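Local coordinates for protein binding component of ABC transporter (Wolinella succinogenes, PDB 3K4U) that binds lysine in the cleft between its two lobes and probably serves as the solute-binding component of an ABC transporter, at residues Asp33-Met38 against Ile67-Met72; Gly55-Leu60 against Leu80-Val85; Glu127-Arg132 against Thr187-Gly192; Trp193-Lys196 against Phe202-Trp205. All blocks are in the same frame, centred on the assembly; numbering follows the deposited sequence.

Overall arrangement
Contacts 1, 2 and 4 gather in one lobe of the binding protein: the centre of contact 4 lies about 11 Å from that of contact 1 and about 10 Å from that of contact 2. Contact 3 belongs to the other lobe, its centre about 22 Å from that of contact 4, although both draw on strand 189-195. Contacts 1 and 4 are purely apolar between their segments and have no exposed touching residue. Contact 2 is buried as well, but adds an exposed arginine; contact 3 is only partly buried and sets a threonine methyl against an alanine and an arginine. Contact 1 touches the bound lysine through Gly71, and contact 3 holds Leu191 of the same pocket.

Contact 1 (Asp33-Met38 against Ile67-Met72); sequences DLAREM and IIISGM. With LYS (lysine), chain K.
The amino nitrogen N of the bound lysine donates a hydrogen bond to Gly71 O at 3.2 Å, at the pocket end of a segment whose other end packs against helix 30-41. That packing is purely apolar. Met38, present as selenomethionine, has CG anti to the backbone N (chi1 -173°) and runs extended until chi3, where a bend to -59° turns its terminal methyl toward the CD1 ends of two isoleucines. Met38 meets both tip to tip: Met38 CE lies 3.5 Å from Ile69 CD1, and Met38 SE is 3.8 Å from Ile67 CD1. Ala35, one helical turn earlier, adds its methyl: Ala35 CB stands 4.1 Å from Ile69 CD1, which is therefore shared between Ala35 and Met38. No hydrogen bond joins the two segments. Trp193 of strand 189-195 lies against both Met38 and Ile69. Farther along the same segment, Ser70 OG bonds to the backbone N of Glu12, itself a pocket residue, and Gly71 adopts a positive phi (63°) where its carbonyl meets the ligand. A helix laid on a parallel sheet, with a ligand-binding carbonyl just along the chain from a strand, is characteristic of the alpha/beta lobes of periplasmic-type solute-binding proteins.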
loop_
_atom_site.group_PDB
_atom_site.type_symbol
_atom_site.label_atom_id
_atom_site.label_comp_id
_atom_site.label_asym_id
_atom_site.label_seq_id
_atom_site.Cartn_x
_atom_site.Cartn_y
_atom_site.Cartn_z
ATOM N N ASP E 33 -11.663 26.062 21.150
ATOM C CA ASP E 33 -12.467 24.884 20.762
ATOM C C ASP E 33 -11.790 23.510 21.042
ATOM O O ASP E 33 -12.461 22.548 21.441
ATOM C CB ASP E 33 -12.896 25.010 19.290
ATOM C CG ASP E 33 -13.803 26.213 19.071
ATOM O OD1 ASP E 33 -14.150 26.848 20.104
ATOM O OD2 ASP E 33 -14.170 26.529 17.913
ATOM N N LEU E 34 -10.475 23.427 20.834
ATOM C CA LEU E 34 -9.749 22.200 21.104
ATOM C C LEU E 34 -9.728 21.969 22.581
ATOM O O LEU E 34 -10.084 20.881 23.075
ATOM C CB LEU E 34 -8.305 22.304 20.579
ATOM C CG LEU E 34 -7.869 21.678 19.237
ATOM C CD1 LEU E 34 -9.021 21.265 18.365
ATOM C CD2 LEU E 34 -6.896 22.564 18.474
ATOM N N ALA E 35 -9.297 23.006 23.284
ATOM C CA ALA E 35 -9.240 23.010 24.754
ATOM C C ALA E 35 -10.599 22.717 25.351
ATOM O O ALA E 35 -10.702 22.075 26.395
ATOM C CB ALA E 35 -8.722 24.337 25.245
ATOM N N ARG E 36 -11.645 23.163 24.668
ATOM C CA ARG E 36 -13.019 22.891 25.101
ATOM C C ARG E 36 -13.338 21.404 24.914
ATOM O O ARG E 36 -13.886 20.780 25.819
ATOM C CB ARG E 36 -14.019 23.835 24.395
ATOM C CG ARG E 36 -15.445 23.780 24.921
ATOM C CD ARG E 36 -16.313 24.982 24.442
ATOM N NE ARG E 36 -16.191 26.144 25.325
ATOM C CZ ARG E 36 -15.589 27.284 25.000
ATOM N NH1 ARG E 36 -15.063 27.453 23.790
ATOM N NH2 ARG E 36 -15.522 28.273 25.882
ATOM N N GLU E 37 -12.979 20.836 23.765
ATOM C CA GLU E 37 -13.219 19.394 23.478
ATOM C C GLU E 37 -12.474 18.507 24.457
ATOM O O GLU E 37 -13.028 17.589 25.042
ATOM C CB GLU E 37 -12.780 18.997 22.053
ATOM C CG GLU E 37 -13.729 19.418 20.917
ATOM C CD GLU E 37 -15.079 18.697 20.944
ATOM O OE1 GLU E 37 -15.153 17.526 21.413
ATOM O OE2 GLU E 37 -16.077 19.302 20.502
HETATM N N MSE E 38 -11.189 18.796 24.594
HETATM C CA MSE E 38 -10.352 18.079 25.484
HETATM C C MSE E 38 -10.951 18.073 26.887
HETATM O O MSE E 38 -10.985 17.032 27.537
HETATM C CB MSE E 38 -8.980 18.706 25.447
HETATM C CG MSE E 38 -7.976 17.941 26.208
HETATM SE SE MSE E 38 -6.302 18.896 26.432
HETATM C CE MSE E 38 -5.840 19.156 24.539
ATOM N N ILE E 67 -1.377 22.424 30.735
ATOM C CA ILE E 67 -1.057 22.209 29.324
ATOM C C ILE E 67 -1.021 23.576 28.626
ATOM O O ILE E 67 -1.652 24.520 29.096
ATOM C CB ILE E 67 -2.143 21.290 28.697
ATOM C CG1 ILE E 67 -1.813 20.874 27.242
ATOM C CG2 ILE E 67 -3.490 21.938 28.807
ATOM C CD1 ILE E 67 -2.585 19.692 26.722
ATOM N N ILE E 68 -0.253 23.695 27.539
ATOM C CA ILE E 68 -0.162 24.927 26.740
ATOM C C ILE E 68 -0.772 24.646 25.378
ATOM O O ILE E 68 -0.247 23.852 24.614
ATOM C CB ILE E 68 1.306 25.290 26.463
ATOM C CG1 ILE E 68 2.027 25.794 27.719
ATOM C CG2 ILE E 68 1.437 26.342 25.349
ATOM C CD1 ILE E 68 3.466 26.220 27.408
ATOM N N ILE E 69 -1.871 25.284 25.040
ATOM C CA ILE E 69 -2.422 25.095 23.716
ATOM C C ILE E 69 -2.480 26.477 23.101
ATOM O O ILE E 69 -3.499 27.146 23.127
ATOM C CB ILE E 69 -3.783 24.400 23.758
ATOM C CG1 ILE E 69 -3.708 23.141 24.600
ATOM C CG2 ILE E 69 -4.239 23.974 22.374
ATOM C CD1 ILE E 69 -5.077 22.546 24.882
ATOM N N SER E 70 -1.348 26.889 22.550
ATOM C CA SER E 70 -1.105 28.245 22.106
ATOM C C SER E 70 -0.433 28.252 20.754
ATOM O O SER E 70 0.270 29.181 20.424
ATOM C CB SER E 70 -0.214 28.956 23.114
ATOM O OG SER E 70 -0.573 30.327 23.188
ATOM N N GLY E 71 -0.617 27.191 19.982
ATOM C CA GLY E 71 -0.042 27.136 18.636
ATOM C C GLY E 71 1.459 27.188 18.688
ATOM O O GLY E 71 2.076 27.892 17.944
HETATM N N MSE E 72 2.038 26.432 19.588
HETATM C CA MSE E 72 3.431 26.539 19.880
HETATM C C MSE E 72 4.224 25.519 19.096
HETATM O O MSE E 72 3.821 24.353 18.971
HETATM C CB MSE E 72 3.653 26.346 21.379
HETATM C CG MSE E 72 5.096 26.138 21.745
HETATM SE SE MSE E 72 5.323 26.141 23.671
HETATM C CE MSE E 72 4.175 24.595 23.966
HETATM N N LYS K . 4.539 29.199 16.361
HETATM C CA LYS K . 4.857 30.437 17.044
HETATM C C LYS K . 5.896 30.125 18.096
HETATM O O LYS K . 5.891 29.022 18.638
HETATM C CB LYS K . 3.602 31.008 17.720
HETATM C CG LYS K . 3.654 32.489 18.013
HETATM C CD LYS K . 2.917 32.797 19.268
HETATM C CE LYS K . 2.625 34.293 19.431
HETATM N NZ LYS K . 1.622 34.565 20.494
HETATM O OXT LYS K . 6.742 30.951 18.430
#

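Contact 2 (Gly55-Leu60 against Leu80-Val85)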
loop_
_atom_site.group_PDB
_atom_site.type_symbol
_atom_site.label_atom_id
_atom_site.label_comp_id
_atom_site.label_asym_id
_atom_site.label_seq_id
_atom_site.Cartn_x
_atom_site.Cartn_y
_atom_site.Cartn_z
ATOM N N GLY E 55 6.102 33.669 29.349
ATOM C CA GLY E 55 5.654 33.152 30.649
ATOM C C GLY E 55 4.838 31.875 30.504
ATOM O O GLY E 55 4.454 31.258 31.471
ATOM N N LEU E 56 4.580 31.446 29.288
ATOM C CA LEU E 56 3.905 30.145 29.074
ATOM C C LEU E 56 4.677 28.946 29.602
ATOM O O LEU E 56 4.154 28.186 30.412
ATOM C CB LEU E 56 3.589 29.927 27.612
ATOM C CG LEU E 56 2.443 30.764 27.059
ATOM C CD1 LEU E 56 2.375 30.521 25.561
ATOM C CD2 LEU E 56 1.107 30.412 27.664
ATOM N N ILE E 57 5.922 28.770 29.151
ATOM C CA ILE E 57 6.672 27.610 29.584
ATOM C C ILE E 57 6.864 27.626 31.104
ATOM O O ILE E 57 6.551 26.630 31.763
ATOM C CB ILE E 57 7.965 27.399 28.805
ATOM C CG1 ILE E 57 7.673 26.615 27.532
ATOM C CG2 ILE E 57 8.991 26.626 29.648
ATOM C CD1 ILE E 57 8.797 26.638 26.506
ATOM N N PRO E 58 7.329 28.755 31.667
ATOM C CA PRO E 58 7.600 28.753 33.083
ATOM C C PRO E 58 6.321 28.616 33.911
ATOM O O PRO E 58 6.356 28.042 34.991
ATOM C CB PRO E 58 8.239 30.122 33.313
ATOM C CG PRO E 58 8.681 30.580 32.014
ATOM C CD PRO E 58 7.674 30.051 31.069
ATOM N N GLY E 59 5.211 29.139 33.411
ATOM C CA GLY E 59 3.936 28.924 34.026
ATOM C C GLY E 59 3.562 27.459 34.049
ATOM O O GLY E 59 2.945 26.976 35.005
ATOM N N LEU E 60 3.898 26.745 32.984
ATOM C CA LEU E 60 3.661 25.318 32.929
ATOM C C LEU E 60 4.567 24.593 33.911
ATOM O O LEU E 60 4.118 23.697 34.631
ATOM C CB LEU E 60 3.888 24.804 31.513
ATOM C CG LEU E 60 3.610 23.329 31.197
ATOM C CD1 LEU E 60 2.164 22.955 31.452
ATOM C CD2 LEU E 60 3.932 23.181 29.756
ATOM N N LEU E 80 13.514 20.607 25.443
ATOM C CA LEU E 80 14.399 20.345 26.562
ATOM C C LEU E 80 13.734 20.620 27.927
ATOM O O LEU E 80 14.127 20.038 28.954
ATOM C CB LEU E 80 15.681 21.172 26.404
ATOM C CG LEU E 80 16.797 20.569 25.519
ATOM C CD1 LEU E 80 17.946 21.574 25.306
ATOM C CD2 LEU E 80 17.374 19.235 26.052
ATOM N N ARG E 81 12.713 21.481 27.930
ATOM C CA ARG E 81 12.175 22.047 29.163
ATOM C C ARG E 81 10.769 21.582 29.500
ATOM O O ARG E 81 10.463 21.350 30.684
ATOM C CB ARG E 81 12.259 23.568 29.145
ATOM C CG ARG E 81 13.671 24.079 28.964
ATOM C CD ARG E 81 13.819 25.528 29.381
ATOM N NE ARG E 81 13.265 26.472 28.411
ATOM C CZ ARG E 81 12.554 27.559 28.733
ATOM N NH1 ARG E 81 12.274 27.843 30.006
ATOM N NH2 ARG E 81 12.104 28.354 27.761
ATOM N N VAL E 82 9.931 21.450 28.467
ATOM C CA VAL E 82 8.648 20.759 28.558
ATOM C C VAL E 82 8.598 19.575 27.585
ATOM O O VAL E 82 9.491 19.474 26.729
ATOM C CB VAL E 82 7.463 21.730 28.278
ATOM C CG1 VAL E 82 7.301 22.703 29.437
ATOM C CG2 VAL E 82 7.614 22.489 26.962
ATOM N N ASN E 83 7.569 18.710 27.685
ATOM C CA ASN E 83 7.333 17.618 26.731
ATOM C C ASN E 83 6.222 18.040 25.802
ATOM O O ASN E 83 5.305 18.778 26.209
ATOM C CB ASN E 83 6.828 16.338 27.380
ATOM C CG ASN E 83 7.882 15.574 28.132
ATOM O OD1 ASN E 83 9.072 15.613 27.822
ATOM N ND2 ASN E 83 7.442 14.834 29.119
ATOM N N PHE E 84 6.278 17.544 24.563
ATOM C CA PHE E 84 5.276 17.851 23.583
ATOM C C PHE E 84 4.479 16.643 23.166
ATOM O O PHE E 84 4.959 15.527 23.234
ATOM C CB PHE E 84 5.931 18.396 22.367
ATOM C CG PHE E 84 6.257 19.832 22.461
ATOM C CD1 PHE E 84 5.263 20.775 22.253
ATOM C CD2 PHE E 84 7.540 20.250 22.718
ATOM C CE1 PHE E 84 5.543 22.094 22.313
ATOM C CE2 PHE E 84 7.825 21.589 22.769
ATOM C CZ PHE E 84 6.818 22.508 22.581
ATOM N N VAL E 85 3.242 16.891 22.764
ATOM C CA VAL E 85 2.331 15.893 22.279
ATOM C C VAL E 85 2.489 15.812 20.755
ATOM O O VAL E 85 2.832 16.805 20.138
ATOM C CB VAL E 85 0.902 16.313 22.664
ATOM C CG1 VAL E 85 -0.139 15.647 21.796
ATOM C CG2 VAL E 85 0.656 15.950 24.105
#
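Ile57 and Arg81 cross at about a right angle, while Ile57 and Leu60 each meet Val82 at a slant; these three pairings fasten helix 56-61 to the segment entering strand 83-84. The arrangement is packing of helix 56-61 on the connection that leads to strand 83-84, within one alpha/beta lobe of the solute-binding protein fold; that strand pairs antiparallel with strand 189-195. Ile57 and Leu60, three positions apart, present neighbouring points of one helical face. Ile57 faces two partners with different branches. Ile57 CG1 approaches Val82 CG2 at 4.2 Å, whereas CG2 and CD1 turn to the arginine. Leu60 has CG anti to the backbone N (chi1 -176°), which carries its CD2 methyl to Val82 CG1 at 3.4 Å. The two methyls of Val82 are thus divided between the two helix residues, CG1 for Leu60 and CG2 for Ile57. Ala194 also touches Leu60 and Val82, extending the apolar contacts to strand 189-195. On the solvent side the chain of Arg81 bends at chi3 (-76°), which places a face of the guanidinium against Ile57. The contact there is dispersive, with no hydrogen bond between the segments. Farther along, Asn83 ND2 bonds to Asp201 of a second subunit and Phe84 O to Asn204 of that subunit, so the strand also serves an interface. Over the guanidinium of Arg81, Ile57 CG2 sits 3.4 Å above one face, displaced toward the rim, and Ile57 CG2 is 3.5 Å from Arg81 NH1.

Contact 3 (Glu127-Arg132 against Thr187-Gly192); sequences EYAAKR and TYEPLG
Two torsions bring Thr187 and Arg132 together: chi1 of Thr187 (38°) sets CG2 anti to its carbonyl carbon and facing the helix, and a bend at chi3 of Arg132 (34°) folds the guanidinium back toward that methyl. Thr187 CG2 then lies at the edge of the Arg132 guanidinium, in its plane, 3.8 Å from Arg132 NH1. The same methyl meets Ala129, whose CB is 3.9 Å from Thr187 CG2, so one threonine branch serves two residues a turn apart on helix 125-133. No hydrogen bond crosses between the segments. The other branch of Thr187 is polar and is used away from the helix: Thr187 OG1 bonds to the backbone N of Gln93 and, weakly, donates to Glu189 OE1 at 2.9 Å. Glu189 reaches the contact mainly through this carboxylate oxygen, Glu189 OE1 standing 4.5 Å from Ala129 CB. Arg132 NH1 and Glu189 OE1 remain 5.6 Å apart, a separation too long for a salt bridge, though their opposite charges may still attract. Gln93 also gives Glu189 OE2 a weak hydrogen bond, a slight tie from strand 89-98 to the carboxylate. The Glu189 side chain is about 5 Å from the bound lysine, Leu191 touches that ligand, and Ser125, at the start of the helix, bonds to it through its backbone N. Strand 189-195 runs antiparallel to strand 89-98 and continues into the lobe that holds Met72, consistent with the two antiparallel strands that link the lobes and act as the hinge beside the ligand cleft in this family.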
loop_
_atom_site.group_PDB
_atom_site.type_symbol
_atom_site.label_atom_id
_atom_site.label_comp_id
_atom_site.label_asym_id
_atom_site.label_seq_id
_atom_site.Cartn_x
_atom_site.Cartn_y
_atom_site.Cartn_z
ATOM N N GLU E 127 10.903 35.208 14.885
ATOM C CA GLU E 127 12.040 36.019 15.168
ATOM C C GLU E 127 13.339 35.244 14.970
ATOM O O GLU E 127 14.290 35.788 14.394
ATOM C CB GLU E 127 11.959 36.565 16.569
ATOM C CG GLU E 127 12.714 37.858 16.703
ATOM C CD GLU E 127 13.682 37.806 17.835
ATOM O OE1 GLU E 127 13.321 37.260 18.904
ATOM O OE2 GLU E 127 14.794 38.344 17.657
ATOM N N TYR E 128 13.356 33.983 15.426
ATOM C CA TYR E 128 14.505 33.072 15.264
ATOM C C TYR E 128 14.743 32.623 13.800
ATOM O O TYR E 128 15.888 32.536 13.341
ATOM C CB TYR E 128 14.365 31.864 16.200
ATOM C CG TYR E 128 14.132 32.278 17.638
ATOM C CD1 TYR E 128 15.192 32.782 18.419
ATOM C CD2 TYR E 128 12.848 32.194 18.225
ATOM C CE1 TYR E 128 14.981 33.204 19.741
ATOM C CE2 TYR E 128 12.636 32.601 19.551
ATOM C CZ TYR E 128 13.704 33.111 20.295
ATOM O OH TYR E 128 13.506 33.511 21.604
ATOM N N ALA E 129 13.657 32.346 13.090
ATOM C CA ALA E 129 13.706 32.033 11.659
ATOM C C ALA E 129 14.267 33.222 10.864
ATOM O O ALA E 129 15.285 33.083 10.172
ATOM C CB ALA E 129 12.331 31.629 11.135
ATOM N N ALA E 130 13.643 34.393 10.988
ATOM C CA ALA E 130 14.145 35.572 10.296
ATOM C C ALA E 130 15.630 35.824 10.553
ATOM O O ALA E 130 16.333 36.269 9.651
ATOM C CB ALA E 130 13.332 36.794 10.642
ATOM N N LYS E 131 16.117 35.534 11.757
ATOM C CA LYS E 131 17.535 35.748 12.048
ATOM C C LYS E 131 18.416 34.745 11.288
ATOM O O LYS E 131 19.516 35.076 10.866
ATOM C CB LYS E 131 17.811 35.712 13.548
ATOM C CG LYS E 131 17.342 36.951 14.259
ATOM C CD LYS E 131 17.217 36.734 15.757
ATOM C CE LYS E 131 18.327 37.432 16.526
ATOM N NZ LYS E 131 18.228 37.153 17.975
ATOM N N ARG E 132 17.907 33.531 11.117
ATOM C CA ARG E 132 18.539 32.524 10.282
ATOM C C ARG E 132 18.425 32.906 8.799
ATOM O O ARG E 132 19.434 33.087 8.132
ATOM C CB ARG E 132 17.865 31.164 10.507
ATOM C CG ARG E 132 18.478 30.261 11.575
ATOM C CD ARG E 132 17.658 28.969 11.724
ATOM N NE ARG E 132 17.087 28.537 10.439
ATOM C CZ ARG E 132 15.783 28.362 10.180
ATOM N NH1 ARG E 132 14.859 28.562 11.127
ATOM N NH2 ARG E 132 15.398 27.966 8.963
ATOM N N THR E 187 9.653 27.639 6.631
ATOM C CA THR E 187 10.169 26.799 7.691
ATOM C C THR E 187 9.346 25.529 7.772
ATOM O O THR E 187 8.360 25.361 7.045
ATOM C CB THR E 187 10.226 27.531 9.072
ATOM O OG1 THR E 187 9.082 28.396 9.248
ATOM C CG2 THR E 187 11.521 28.340 9.222
ATOM N N TYR E 188 9.758 24.609 8.629
ATOM C CA TYR E 188 8.943 23.439 8.877
ATOM C C TYR E 188 8.658 23.479 10.340
ATOM O O TYR E 188 9.568 23.243 11.160
ATOM C CB TYR E 188 9.656 22.140 8.505
ATOM C CG TYR E 188 8.791 20.962 8.793
ATOM C CD1 TYR E 188 7.796 20.567 7.889
ATOM C CD2 TYR E 188 8.924 20.259 9.984
ATOM C CE1 TYR E 188 6.963 19.477 8.167
ATOM C CE2 TYR E 188 8.097 19.193 10.279
ATOM C CZ TYR E 188 7.128 18.799 9.370
ATOM O OH TYR E 188 6.332 17.703 9.675
ATOM N N GLU E 189 7.408 23.813 10.674
ATOM C CA GLU E 189 7.090 24.142 12.062
ATOM C C GLU E 189 5.929 23.394 12.608
ATOM O O GLU E 189 4.808 23.846 12.527
ATOM C CB GLU E 189 6.969 25.646 12.287
ATOM C CG GLU E 189 8.345 26.305 12.409
ATOM C CD GLU E 189 8.281 27.810 12.375
ATOM O OE1 GLU E 189 9.321 28.454 12.128
ATOM O OE2 GLU E 189 7.188 28.358 12.613
ATOM N N PRO E 190 6.195 22.205 13.138
ATOM C CA PRO E 190 5.183 21.401 13.776
ATOM C C PRO E 190 4.726 22.033 15.074
ATOM O O PRO E 190 5.543 22.490 15.893
ATOM C CB PRO E 190 5.916 20.099 14.076
ATOM C CG PRO E 190 7.312 20.464 14.121
ATOM C CD PRO E 190 7.497 21.532 13.098
ATOM N N LEU E 191 3.427 22.039 15.275
ATOM C CA LEU E 191 2.845 22.714 16.392
ATOM C C LEU E 191 2.334 21.633 17.362
ATOM O O LEU E 191 1.633 20.697 16.929
ATOM C CB LEU E 191 1.722 23.599 15.849
ATOM C CG LEU E 191 1.924 25.108 15.628
ATOM C CD1 LEU E 191 3.333 25.588 15.307
ATOM C CD2 LEU E 191 0.973 25.620 14.628
ATOM N N GLY E 192 2.677 21.730 18.647
ATOM C CA GLY E 192 2.209 20.749 19.614
ATOM C C GLY E 192 1.792 21.355 20.952
ATOM O O GLY E 192 2.164 22.499 21.253
#

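Contact 4 (Trp193-Lys196 against Phe202-Trp205)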
loop_
_atom_site.group_PDB
_atom_site.type_symbol
_atom_site.label_atom_id
_atom_site.label_comp_id
_atom_site.label_asym_id
_atom_site.label_seq_id
_atom_site.Cartn_x
_atom_site.Cartn_y
_atom_site.Cartn_z
ATOM N N TRP E 193 1.022 20.607 21.747
ATOM C CA TRP E 193 0.589 21.075 23.040
ATOM C C TRP E 193 1.728 20.686 23.918
ATOM O O TRP E 193 2.187 19.545 23.819
ATOM C CB TRP E 193 -0.677 20.345 23.559
ATOM C CG TRP E 193 -1.775 20.362 22.589
ATOM C CD1 TRP E 193 -2.097 21.387 21.754
ATOM C CD2 TRP E 193 -2.663 19.283 22.275
ATOM N NE1 TRP E 193 -3.153 21.015 20.949
ATOM C CE2 TRP E 193 -3.510 19.728 21.252
ATOM C CE3 TRP E 193 -2.797 17.970 22.740
ATOM C CZ2 TRP E 193 -4.484 18.918 20.685
ATOM C CZ3 TRP E 193 -3.791 17.168 22.193
ATOM C CH2 TRP E 193 -4.630 17.651 21.184
ATOM N N ALA E 194 2.146 21.587 24.811
ATOM C CA ALA E 194 3.165 21.246 25.806
ATOM C C ALA E 194 2.566 20.985 27.197
ATOM O O ALA E 194 1.457 21.464 27.531
ATOM C CB ALA E 194 4.205 22.310 25.874
ATOM N N ILE E 195 3.314 20.196 27.969
ATOM C CA ILE E 195 2.987 19.799 29.302
ATOM C C ILE E 195 4.295 19.556 30.072
ATOM O O ILE E 195 5.379 19.491 29.478
ATOM C CB ILE E 195 2.157 18.536 29.322
ATOM C CG1 ILE E 195 2.951 17.366 28.735
ATOM C CG2 ILE E 195 0.838 18.784 28.624
ATOM C CD1 ILE E 195 2.311 15.979 29.036
ATOM N N LYS E 196 4.231 19.410 31.386
ATOM C CA LYS E 196 5.493 19.243 32.049
ATOM C C LYS E 196 5.959 17.797 32.117
ATOM O O LYS E 196 5.176 16.862 32.052
ATOM C CB LYS E 196 5.544 19.940 33.396
ATOM C CG LYS E 196 4.420 19.683 34.271
ATOM C CD LYS E 196 4.706 20.352 35.565
ATOM C CE LYS E 196 5.505 19.422 36.495
ATOM N NZ LYS E 196 4.602 18.322 37.053
ATOM N N PHE E 202 -0.224 11.254 30.868
ATOM C CA PHE E 202 -1.036 12.308 30.364
ATOM C C PHE E 202 -0.747 12.458 28.881
ATOM O O PHE E 202 -1.668 12.639 28.113
ATOM C CB PHE E 202 -0.764 13.590 31.160
ATOM C CG PHE E 202 -1.640 14.745 30.791
ATOM C CD1 PHE E 202 -2.941 14.554 30.449
ATOM C CD2 PHE E 202 -1.140 16.039 30.818
ATOM C CE1 PHE E 202 -3.762 15.621 30.140
ATOM C CE2 PHE E 202 -1.960 17.145 30.474
ATOM C CZ PHE E 202 -3.285 16.926 30.140
ATOM N N LEU E 203 0.539 12.413 28.500
ATOM C CA LEU E 203 0.971 12.163 27.098
ATOM C C LEU E 203 0.240 11.024 26.418
ATOM O O LEU E 203 -0.309 11.204 25.327
ATOM C CB LEU E 203 2.432 11.792 27.061
ATOM C CG LEU E 203 3.414 12.894 26.785
ATOM C CD1 LEU E 203 4.795 12.304 26.864
ATOM C CD2 LEU E 203 3.055 13.329 25.418
ATOM N N ASN E 204 0.211 9.847 27.041
ATOM C CA ASN E 204 -0.572 8.769 26.465
ATOM C C ASN E 204 -1.945 9.284 26.169
ATOM O O ASN E 204 -2.412 9.141 25.055
ATOM C CB ASN E 204 -0.687 7.571 27.400
ATOM C CG ASN E 204 -1.163 6.344 26.686
ATOM O OD1 ASN E 204 -2.201 5.756 27.008
ATOM N ND2 ASN E 204 -0.404 5.946 25.689
ATOM N N TRP E 205 -2.586 9.926 27.155
ATOM C CA TRP E 205 -3.987 10.367 27.012
ATOM C C TRP E 205 -4.139 11.366 25.900
ATOM O O TRP E 205 -5.031 11.242 25.058
ATOM C CB TRP E 205 -4.546 10.953 28.299
ATOM C CG TRP E 205 -6.036 11.113 28.216
ATOM C CD1 TRP E 205 -6.951 10.203 28.589
ATOM C CD2 TRP E 205 -6.758 12.236 27.705
ATOM N NE1 TRP E 205 -8.215 10.675 28.310
ATOM C CE2 TRP E 205 -8.110 11.938 27.795
ATOM C CE3 TRP E 205 -6.378 13.476 27.176
ATOM C CZ2 TRP E 205 -9.105 12.813 27.362
ATOM C CZ3 TRP E 205 -7.366 14.374 26.765
ATOM C CH2 TRP E 205 -8.717 14.026 26.845
#
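Ile195 and Leu203 mark the closest backbone approach, their CA atoms 8.2 Å apart, with Ile195 extended on the strand (phi -151°, psi 168°) and Leu203 in the first turn of helix 200-216. Only five residues separate the segments, so strand 189-195 turns back almost at once into helix 200-216, whose first turns then lie beside the strand just left. Such spacing leaves room for side chains between the two backbones, and one residue supplies the strand's share. Ile195 has CG1 between its backbone N and carbonyl carbon, an arrangement that sets both branches against Phe202 and lets CD1 reach Leu203 as well. Ile195 CG2 approaches the ring at a slant, 3.7 Å from Phe202 CE2. At the end of the longer arm, Ile195 CD1 lies 3.9 Å from Phe202 CD2 and 4.0 Å from Leu203 CG, bridging two consecutive helix residues. Phe202 has CG anti to the backbone N (chi1 -175°), which brings ring atoms CD2 and CE2 to the isoleucine. Leu203 contributes through its branch point, the end of its side chain coming closer to the strand than its start. Ile67 of the neighbouring strand also touches Ile195, and the backbone of Ile195 pairs with Asn83. Two polar side chains of the helix segment are engaged elsewhere: Asn204 OD1 accepts bonds from Phe84 N and Asn79 ND2 of a third subunit, and Trp205 NE1 bonds to Gln76 O of that subunit. With no hydrogen bond joining the two segments, the contact is held by dispersion and burial of hydrocarbon, while Asn204 and Trp205 direct these hydrogen bonds to the third subunit.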